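Local structure of cryptochrome DASH, chloroplastic/mitochondrial (Arabidopsis thaliana, 2J4D) at residues A[381-386]-A[413-418]; A[377-382]-A[395-400]. The protein repairs cyclobutane pyrimidine dimers in single-stranded DNA as an FAD-containing photolyase with a folate antenna, and may also act as a photoreceptor. All coordinates share one frame; numbering follows the deposited sequence.

Contact 1: residues A[381-386]-A[413-418]. With MHF (5,10-methenyl-6,7,8-trihydrofolic acid), chain D.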
loop_
_atom_site.group_PDB
_atom_site.type_symbol
_atom_site.label_atom_id
_atom_site.label_comp_id
_atom_site.label_asym_id
_atom_site.label_seq_id
_atom_site.Cartn_x
_atom_site.Cartn_y
_atom_site.Cartn_z
ATOM N N LYS A 381 5.760 15.045 -11.033
ATOM C CA LYS A 381 7.197 14.814 -11.032
ATOM C C LYS A 381 7.562 14.109 -9.720
ATOM O O LYS A 381 8.409 13.216 -9.700
ATOM C CB LYS A 381 7.957 16.140 -11.158
ATOM C CG LYS A 381 9.448 15.970 -11.451
ATOM C CD LYS A 381 10.139 17.308 -11.711
ATOM C CE LYS A 381 9.575 18.023 -12.949
ATOM N NZ LYS A 381 9.813 17.304 -14.242
ATOM N N GLU A 382 6.922 14.504 -8.621
ATOM C CA GLU A 382 7.198 13.860 -7.335
ATOM C C GLU A 382 6.909 12.365 -7.472
ATOM O O GLU A 382 7.694 11.513 -7.048
ATOM C CB GLU A 382 6.317 14.443 -6.218
ATOM C CG GLU A 382 6.602 13.791 -4.854
ATOM C CD GLU A 382 5.734 14.313 -3.723
ATOM O OE1 GLU A 382 5.068 15.352 -3.896
ATOM O OE2 GLU A 382 5.730 13.680 -2.646
ATOM N N LEU A 383 5.776 12.061 -8.088
ATOM C CA LEU A 383 5.351 10.681 -8.293
ATOM C C LEU A 383 6.330 9.837 -9.111
ATOM O O LEU A 383 6.727 8.757 -8.678
ATOM C CB LEU A 383 3.990 10.665 -8.980
ATOM C CG LEU A 383 3.463 9.280 -9.366
ATOM C CD1 LEU A 383 3.240 8.435 -8.098
ATOM C CD2 LEU A 383 2.173 9.443 -10.139
ATOM N N SER A 384 6.718 10.312 -10.294
ATOM C CA SER A 384 7.632 9.528 -11.124
ATOM C C SER A 384 9.053 9.446 -10.555
ATOM O O SER A 384 9.798 8.527 -10.867
ATOM C CB SER A 384 7.660 10.077 -12.559
ATOM O OG SER A 384 8.050 11.431 -12.568
ATOM N N THR A 385 9.414 10.395 -9.702
ATOM C CA THR A 385 10.739 10.429 -9.094
ATOM C C THR A 385 10.850 9.620 -7.802
ATOM O O THR A 385 11.886 9.011 -7.532
ATOM C CB THR A 385 11.150 11.885 -8.745
ATOM O OG1 THR A 385 11.048 12.704 -9.917
ATOM C CG2 THR A 385 12.581 11.934 -8.199
ATOM N N THR A 386 9.785 9.618 -7.007
ATOM C CA THR A 386 9.813 8.932 -5.709
ATOM C C THR A 386 8.816 7.786 -5.529
ATOM O O THR A 386 8.984 6.966 -4.634
ATOM C CB THR A 386 9.534 9.929 -4.570
ATOM O OG1 THR A 386 8.191 10.406 -4.706
ATOM C CG2 THR A 386 10.497 11.135 -4.636
ATOM N N ALA A 413 -5.579 6.270 -13.243
ATOM C CA ALA A 413 -5.532 5.200 -12.248
ATOM C C ALA A 413 -4.449 4.167 -12.564
ATOM O O ALA A 413 -3.762 3.687 -11.650
ATOM C CB ALA A 413 -6.905 4.515 -12.133
ATOM N N GLU A 414 -4.284 3.829 -13.844
ATOM C CA GLU A 414 -3.270 2.852 -14.234
ATOM C C GLU A 414 -1.864 3.414 -14.110
ATOM O O GLU A 414 -0.912 2.671 -13.826
ATOM C CB GLU A 414 -3.522 2.323 -15.660
ATOM C CG GLU A 414 -4.648 1.273 -15.700
ATOM C CD GLU A 414 -4.764 0.515 -17.017
ATOM O OE1 GLU A 414 -3.875 0.634 -17.883
ATOM O OE2 GLU A 414 -5.758 -0.225 -17.168
ATOM N N TRP A 415 -1.720 4.722 -14.318
ATOM C CA TRP A 415 -0.406 5.339 -14.180
ATOM C C TRP A 415 -0.025 5.340 -12.699
ATOM O O TRP A 415 1.138 5.129 -12.349
ATOM C CB TRP A 415 -0.393 6.769 -14.732
ATOM C CG TRP A 415 0.991 7.370 -14.661
ATOM C CD1 TRP A 415 1.368 8.484 -13.967
ATOM C CD2 TRP A 415 2.184 6.854 -15.270
ATOM N NE1 TRP A 415 2.725 8.694 -14.104
ATOM C CE2 TRP A 415 3.249 7.708 -14.898
ATOM C CE3 TRP A 415 2.457 5.751 -16.090
ATOM C CZ2 TRP A 415 4.567 7.496 -15.319
ATOM C CZ3 TRP A 415 3.773 5.538 -16.508
ATOM C CH2 TRP A 415 4.809 6.410 -16.121
ATOM N N PHE A 416 -1.008 5.568 -11.828
ATOM C CA PHE A 416 -0.753 5.538 -10.389
ATOM C C PHE A 416 -0.392 4.080 -10.047
ATOM O O PHE A 416 0.503 3.817 -9.242
ATOM C CB PHE A 416 -2.001 5.971 -9.608
ATOM C CG PHE A 416 -2.041 7.441 -9.260
ATOM C CD1 PHE A 416 -1.543 8.405 -10.137
ATOM C CD2 PHE A 416 -2.632 7.864 -8.067
ATOM C CE1 PHE A 416 -1.635 9.769 -9.832
ATOM C CE2 PHE A 416 -2.731 9.221 -7.749
ATOM C CZ PHE A 416 -2.231 10.180 -8.639
ATOM N N GLU A 417 -1.068 3.135 -10.691
ATOM C CA GLU A 417 -0.786 1.721 -10.444
ATOM C C GLU A 417 0.669 1.390 -10.796
ATOM O O GLU A 417 1.339 0.624 -10.099
ATOM C CB GLU A 417 -1.734 0.823 -11.244
ATOM C CG GLU A 417 -1.338 -0.666 -11.158
ATOM C CD GLU A 417 -2.419 -1.622 -11.629
ATOM O OE1 GLU A 417 -3.439 -1.165 -12.197
ATOM O OE2 GLU A 417 -2.238 -2.841 -11.428
ATOM N N THR A 418 1.167 1.977 -11.872
ATOM C CA THR A 418 2.544 1.734 -12.258
ATOM C C THR A 418 3.534 2.341 -11.265
ATOM O O THR A 418 4.485 1.684 -10.832
ATOM C CB THR A 418 2.866 2.356 -13.639
ATOM O OG1 THR A 418 2.095 1.709 -14.657
ATOM C CG2 THR A 418 4.339 2.200 -13.953
HETATM N N1 MHF D . -4.684 -4.626 -9.614
HETATM C C2 MHF D . -4.836 -5.644 -8.700
HETATM N NA2 MHF D . -3.957 -5.739 -7.662
HETATM N N3 MHF D . -5.828 -6.543 -8.811
HETATM C C4 MHF D . -6.714 -6.498 -9.851
HETATM O O4 MHF D . -7.616 -7.342 -9.943
HETATM C C4A MHF D . -6.579 -5.470 -10.830
HETATM N N5 MHF D . -7.412 -5.351 -11.972
HETATM C C6 MHF D . -7.034 -4.493 -13.147
HETATM C C7 MHF D . -6.544 -3.147 -12.566
HETATM N N8 MHF D . -5.418 -3.490 -11.636
HETATM C C8A MHF D . -5.548 -4.518 -10.690
HETATM C C9 MHF D . -8.295 -4.417 -14.053
HETATM N N10 MHF D . -9.323 -5.109 -13.237
HETATM C C11 MHF D . -8.602 -6.085 -12.408
HETATM C C12 MHF D . -12.531 -6.947 -15.431
HETATM C C13 MHF D . -12.170 -5.582 -15.642
HETATM C C14 MHF D . -11.110 -5.007 -14.942
HETATM C C15 MHF D . -10.363 -5.768 -14.005
HETATM C C16 MHF D . -10.714 -7.162 -13.806
HETATM C C17 MHF D . -11.785 -7.742 -14.516
HETATM C C MHF D . -13.703 -7.503 -16.160
HETATM O O MHF D . -14.330 -6.774 -16.921
HETATM N N MHF D . -14.097 -8.784 -15.982
HETATM C CA MHF D . -15.271 -9.292 -16.691
HETATM C CB MHF D . -15.153 -10.799 -16.915
HETATM C CG MHF D . -13.952 -11.210 -17.729
HETATM C CD MHF D . -13.936 -10.558 -19.094
HETATM O OE1 MHF D . -14.788 -10.924 -19.931
HETATM O OE2 MHF D . -13.084 -9.669 -19.321
HETATM C CT MHF D . -16.540 -8.999 -15.885
HETATM O O1 MHF D . -16.420 -8.663 -14.688
HETATM O O2 MHF D . -17.647 -9.113 -16.452
#

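Contact 2: residues A[377-382]-A[395-400]. With FAD (flavin-adenine dinucleotide), chain C.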
loop_
_atom_site.group_PDB
_atom_site.type_symbol
_atom_site.label_atom_id
_atom_site.label_comp_id
_atom_site.label_asym_id
_atom_site.label_seq_id
_atom_site.Cartn_x
_atom_site.Cartn_y
_atom_site.Cartn_z
ATOM N N ASP A 377 2.203 19.732 -12.284
ATOM C CA ASP A 377 3.508 19.211 -12.686
ATOM C C ASP A 377 4.417 18.785 -11.548
ATOM O O ASP A 377 5.070 17.744 -11.633
ATOM C CB ASP A 377 4.243 20.225 -13.583
ATOM C CG ASP A 377 3.487 20.517 -14.872
ATOM O OD1 ASP A 377 2.718 19.634 -15.319
ATOM O OD2 ASP A 377 3.667 21.618 -15.445
ATOM N N ALA A 378 4.464 19.584 -10.487
ATOM C CA ALA A 378 5.300 19.259 -9.340
ATOM C C ALA A 378 4.853 17.922 -8.744
ATOM O O ALA A 378 5.675 17.078 -8.398
ATOM C CB ALA A 378 5.204 20.369 -8.285
ATOM N N ASN A 379 3.545 17.738 -8.618
ATOM C CA ASN A 379 3.027 16.492 -8.065
ATOM C C ASN A 379 3.342 15.299 -8.961
ATOM O O ASN A 379 3.774 14.253 -8.475
ATOM C CB ASN A 379 1.516 16.612 -7.828
ATOM C CG ASN A 379 1.185 17.155 -6.443
ATOM O OD1 ASN A 379 1.341 16.458 -5.438
ATOM N ND2 ASN A 379 0.741 18.411 -6.383
ATOM N N MET A 380 3.161 15.455 -10.270
ATOM C CA MET A 380 3.434 14.348 -11.182
ATOM C C MET A 380 4.925 14.027 -11.221
ATOM O O MET A 380 5.320 12.874 -11.410
ATOM C CB MET A 380 2.918 14.671 -12.587
ATOM C CG MET A 380 1.408 14.907 -12.645
ATOM S SD MET A 380 0.444 13.591 -11.843
ATOM C CE MET A 380 0.841 12.193 -12.940
ATOM N N LYS A 381 5.760 15.045 -11.033
ATOM C CA LYS A 381 7.197 14.814 -11.032
ATOM C C LYS A 381 7.562 14.109 -9.720
ATOM O O LYS A 381 8.409 13.216 -9.700
ATOM C CB LYS A 381 7.957 16.140 -11.158
ATOM C CG LYS A 381 9.448 15.970 -11.451
ATOM C CD LYS A 381 10.139 17.308 -11.711
ATOM C CE LYS A 381 9.575 18.023 -12.949
ATOM N NZ LYS A 381 9.813 17.304 -14.242
ATOM N N GLU A 382 6.922 14.504 -8.621
ATOM C CA GLU A 382 7.198 13.860 -7.335
ATOM C C GLU A 382 6.909 12.365 -7.472
ATOM O O GLU A 382 7.694 11.513 -7.048
ATOM C CB GLU A 382 6.317 14.443 -6.218
ATOM C CG GLU A 382 6.602 13.791 -4.854
ATOM C CD GLU A 382 5.734 14.313 -3.723
ATOM O OE1 GLU A 382 5.068 15.352 -3.896
ATOM O OE2 GLU A 382 5.730 13.680 -2.646
ATOM N N GLN A 395 -5.532 14.001 -4.942
ATOM C CA GLN A 395 -6.890 14.459 -5.196
ATOM C C GLN A 395 -6.883 15.534 -6.291
ATOM O O GLN A 395 -7.741 15.547 -7.176
ATOM C CB GLN A 395 -7.508 15.040 -3.922
ATOM C CG GLN A 395 -7.621 14.053 -2.767
ATOM C CD GLN A 395 -8.367 14.649 -1.595
ATOM O OE1 GLN A 395 -9.582 14.824 -1.648
ATOM N NE2 GLN A 395 -7.640 14.983 -0.538
ATOM N N ILE A 396 -5.913 16.437 -6.219
ATOM C CA ILE A 396 -5.802 17.515 -7.193
ATOM C C ILE A 396 -5.485 17.018 -8.606
ATOM O O ILE A 396 -6.203 17.348 -9.556
ATOM C CB ILE A 396 -4.730 18.540 -6.751
ATOM C CG1 ILE A 396 -5.147 19.179 -5.423
ATOM C CG2 ILE A 396 -4.561 19.616 -7.814
ATOM C CD1 ILE A 396 -4.080 20.040 -4.790
ATOM N N VAL A 397 -4.432 16.211 -8.757
ATOM C CA VAL A 397 -4.076 15.726 -10.091
ATOM C C VAL A 397 -5.172 14.852 -10.687
ATOM O O VAL A 397 -5.324 14.787 -11.908
ATOM C CB VAL A 397 -2.718 14.960 -10.113
ATOM C CG1 VAL A 397 -1.615 15.881 -9.643
ATOM C CG2 VAL A 397 -2.774 13.694 -9.247
ATOM N N CYS A 398 -5.938 14.186 -9.825
ATOM C CA CYS A 398 -7.040 13.345 -10.292
ATOM C C CYS A 398 -8.130 14.237 -10.895
ATOM O O CYS A 398 -8.638 13.984 -11.998
ATOM C CB CYS A 398 -7.624 12.536 -9.125
ATOM S SG CYS A 398 -9.256 11.825 -9.476
ATOM N N SER A 399 -8.495 15.281 -10.165
ATOM C CA SER A 399 -9.516 16.208 -10.648
ATOM C C SER A 399 -9.058 16.854 -11.958
ATOM O O SER A 399 -9.829 16.979 -12.905
ATOM C CB SER A 399 -9.777 17.299 -9.601
ATOM O OG SER A 399 -10.780 18.200 -10.045
ATOM N N PHE A 400 -7.793 17.256 -12.013
ATOM C CA PHE A 400 -7.263 17.887 -13.216
ATOM C C PHE A 400 -7.367 16.982 -14.447
ATOM O O PHE A 400 -7.824 17.407 -15.520
ATOM C CB PHE A 400 -5.800 18.280 -13.012
ATOM C CG PHE A 400 -5.222 19.055 -14.164
ATOM C CD1 PHE A 400 -5.473 20.418 -14.297
ATOM C CD2 PHE A 400 -4.442 18.418 -15.127
ATOM C CE1 PHE A 400 -4.954 21.139 -15.372
ATOM C CE2 PHE A 400 -3.917 19.129 -16.208
ATOM C CZ PHE A 400 -4.175 20.494 -16.331
HETATM P PA FAD C . -1.813 9.532 6.181
HETATM O O1A FAD C . -0.702 9.479 7.152
HETATM O O2A FAD C . -2.593 10.782 6.020
HETATM O O5B FAD C . -2.870 8.359 6.492
HETATM C C5B FAD C . -2.484 7.211 7.280
HETATM C C4B FAD C . -2.936 5.949 6.537
HETATM O O4B FAD C . -4.349 6.014 6.352
HETATM C C3B FAD C . -2.350 5.777 5.140
HETATM O O3B FAD C . -1.033 5.252 5.159
HETATM C C2B FAD C . -3.377 4.890 4.505
HETATM O O2B FAD C . -3.176 3.508 4.700
HETATM C C1B FAD C . -4.699 5.411 5.095
HETATM N N9A FAD C . -5.405 6.417 4.274
HETATM C C8A FAD C . -5.363 7.792 4.398
HETATM N N7A FAD C . -6.124 8.409 3.504
HETATM C C5A FAD C . -6.692 7.393 2.766
HETATM C C6A FAD C . -7.585 7.403 1.669
HETATM N N6A FAD C . -8.096 8.500 1.126
HETATM N N1A FAD C . -7.958 6.177 1.143
HETATM C C2A FAD C . -7.454 5.015 1.675
HETATM N N3A FAD C . -6.597 4.936 2.721
HETATM C C4A FAD C . -6.237 6.149 3.222
HETATM N N1 FAD C . -3.587 4.967 -0.745
HETATM C C2 FAD C . -2.982 3.729 -0.792
HETATM O O2 FAD C . -2.656 3.150 0.228
HETATM N N3 FAD C . -2.750 3.148 -2.048
HETATM C C4 FAD C . -3.090 3.748 -3.259
HETATM O O4 FAD C . -2.854 3.182 -4.342
HETATM C C4X FAD C . -3.710 5.020 -3.203
HETATM N N5 FAD C . -4.085 5.700 -4.372
HETATM C C5X FAD C . -4.797 6.899 -4.306
HETATM C C6 FAD C . -5.277 7.511 -5.471
HETATM C C7 FAD C . -6.000 8.726 -5.441
HETATM C C7M FAD C . -6.491 9.333 -6.733
HETATM C C8 FAD C . -6.244 9.346 -4.162
HETATM C C8M FAD C . -7.010 10.652 -4.030
HETATM C C9 FAD C . -5.768 8.738 -2.984
HETATM C C9A FAD C . -5.040 7.512 -3.025
HETATM N N10 FAD C . -4.544 6.876 -1.848
HETATM C C10 FAD C . -3.942 5.601 -1.922
HETATM C "C1'" FAD C . -4.998 7.341 -0.496
HETATM C "C2'" FAD C . -4.104 8.373 0.221
HETATM O "O2'" FAD C . -3.829 9.456 -0.651
HETATM C "C3'" FAD C . -2.795 7.714 0.653
HETATM O "O3'" FAD C . -3.055 6.565 1.483
HETATM C "C4'" FAD C . -1.861 8.621 1.472
HETATM O "O4'" FAD C . -1.465 9.756 0.699
HETATM C "C5'" FAD C . -0.632 7.822 1.885
HETATM O "O5'" FAD C . 0.241 8.639 2.669
HETATM P P FAD C . 0.278 8.690 4.246
HETATM O O1P FAD C . 0.611 7.320 4.669
HETATM O O2P FAD C . 1.255 9.730 4.670
HETATM O O3P FAD C . -1.130 9.220 4.753
#

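Contact 1: residues A[381-386]-A[413-418]
Leu383 of helix 374-386 reaches Trp415 and Phe416 of helix 409-419, an apolar helix-helix contact inside the helical FAD-binding domain of the photolyase/cryptochrome fold. From CB, which points at the other helix, the leucine runs to CG, set anti to the backbone N (chi1 175°); this carries the branch forward, and the methyl CD2 does the touching. CD2 lies 3.8 Å from Phe416 CE1 and nearly as close to Phe416 CD1. On the indole it meets the pyrrole portion, 4.0 Å from Trp415 CD1, with NE1 only slightly farther. One methyl thus touches two neighbouring aromatic side chains, oblique to both rings, while the leucine and phenylalanine side chains cross at about a right angle. Phe416 also touches FAD and Trp366, so the methyl backs a ring of the flavin pocket; Trp415 packs on Phe363 and Arg367 of helix 360-367.

The far side of segment 413-418 serves the folate. Glu417 stretches out, extended beyond CG, to receive the N8 hydrogen of MHF: OE1 at 3.1 Å from N8 makes the main bond, with an N-H...O angle of 151°, and OE2 a weak one. Lys89 forms a salt bridge with OE2 and Tyr429 OH bonds OE1, which fixes the carboxylate and probably favours its charged form. Toward the C-terminal end of helix 374-386, Lys381 O is gripped twice by Thr385, whose N and OG1 arrive from opposite faces of the carbonyl plane, OG1 at 2.7 Å from that oxygen.

Contact 2: residues A[377-382]-A[395-400]
Asn379 meets Val397 chiefly through its methylene: Asn379 CB lies 3.7 Å from Val397 CG1, at the nearest approach of the two backbones. Its amide looks back along its own helix, where ND2 bonds Leu375 O, so a polar residue offers carbon to the interface. Met380 comes next. Its chain is bent at both chi2 (-50°) and chi3 (-65°), a fold that swings the thioether over to the valine and sets Met380 SD 3.8 Å from Val397 CG1, with Val397 CB and CG2 close behind. CG1 is therefore shared by both residues of the first helix. Further on, Glu382 OE1 bonds Tyr463 OH of helix 462-467.

These are consecutive helices, 374-386 and 391-404, of the FAD-binding domain, and Val397 O is also held by Trp366 NE1. The second helix also borders the cofactor: Gln395 CG lies 3.7 Å from the flavin methyl C8M, and Cys398 CB is near C7M. No hydrogen bond crosses between the segments; a methyl, a methylene and a sulfur meet by dispersion and shape, implying that close fit, and not directed bonding, sets the spacing of the helices.

Overall arrangement
Contacts 1 and 2 are both buried and both start from helix 374-386, where they share Lys381 and Glu382; that helix packs on 391-404 in contact 2 and on the next helix, 409-419, in contact 1. Their side chains join directly, Phe416 CZ lying 3.6 Å from Val397 CG2 and Trp415 meeting the methyl CE of Met380, so the three helices form one apolar cluster. Contact 1, nearer the chain's centre, sets aromatic rings against a methyl, reaches the flavin through Phe416 and has folate-binding Glu417 on its far side. Contact 2, farther out, is wholly aliphatic and sulfur; there the neighbouring Gln395 and Cys398 of helix 391-404 lie by the flavin's dimethylbenzene methyls.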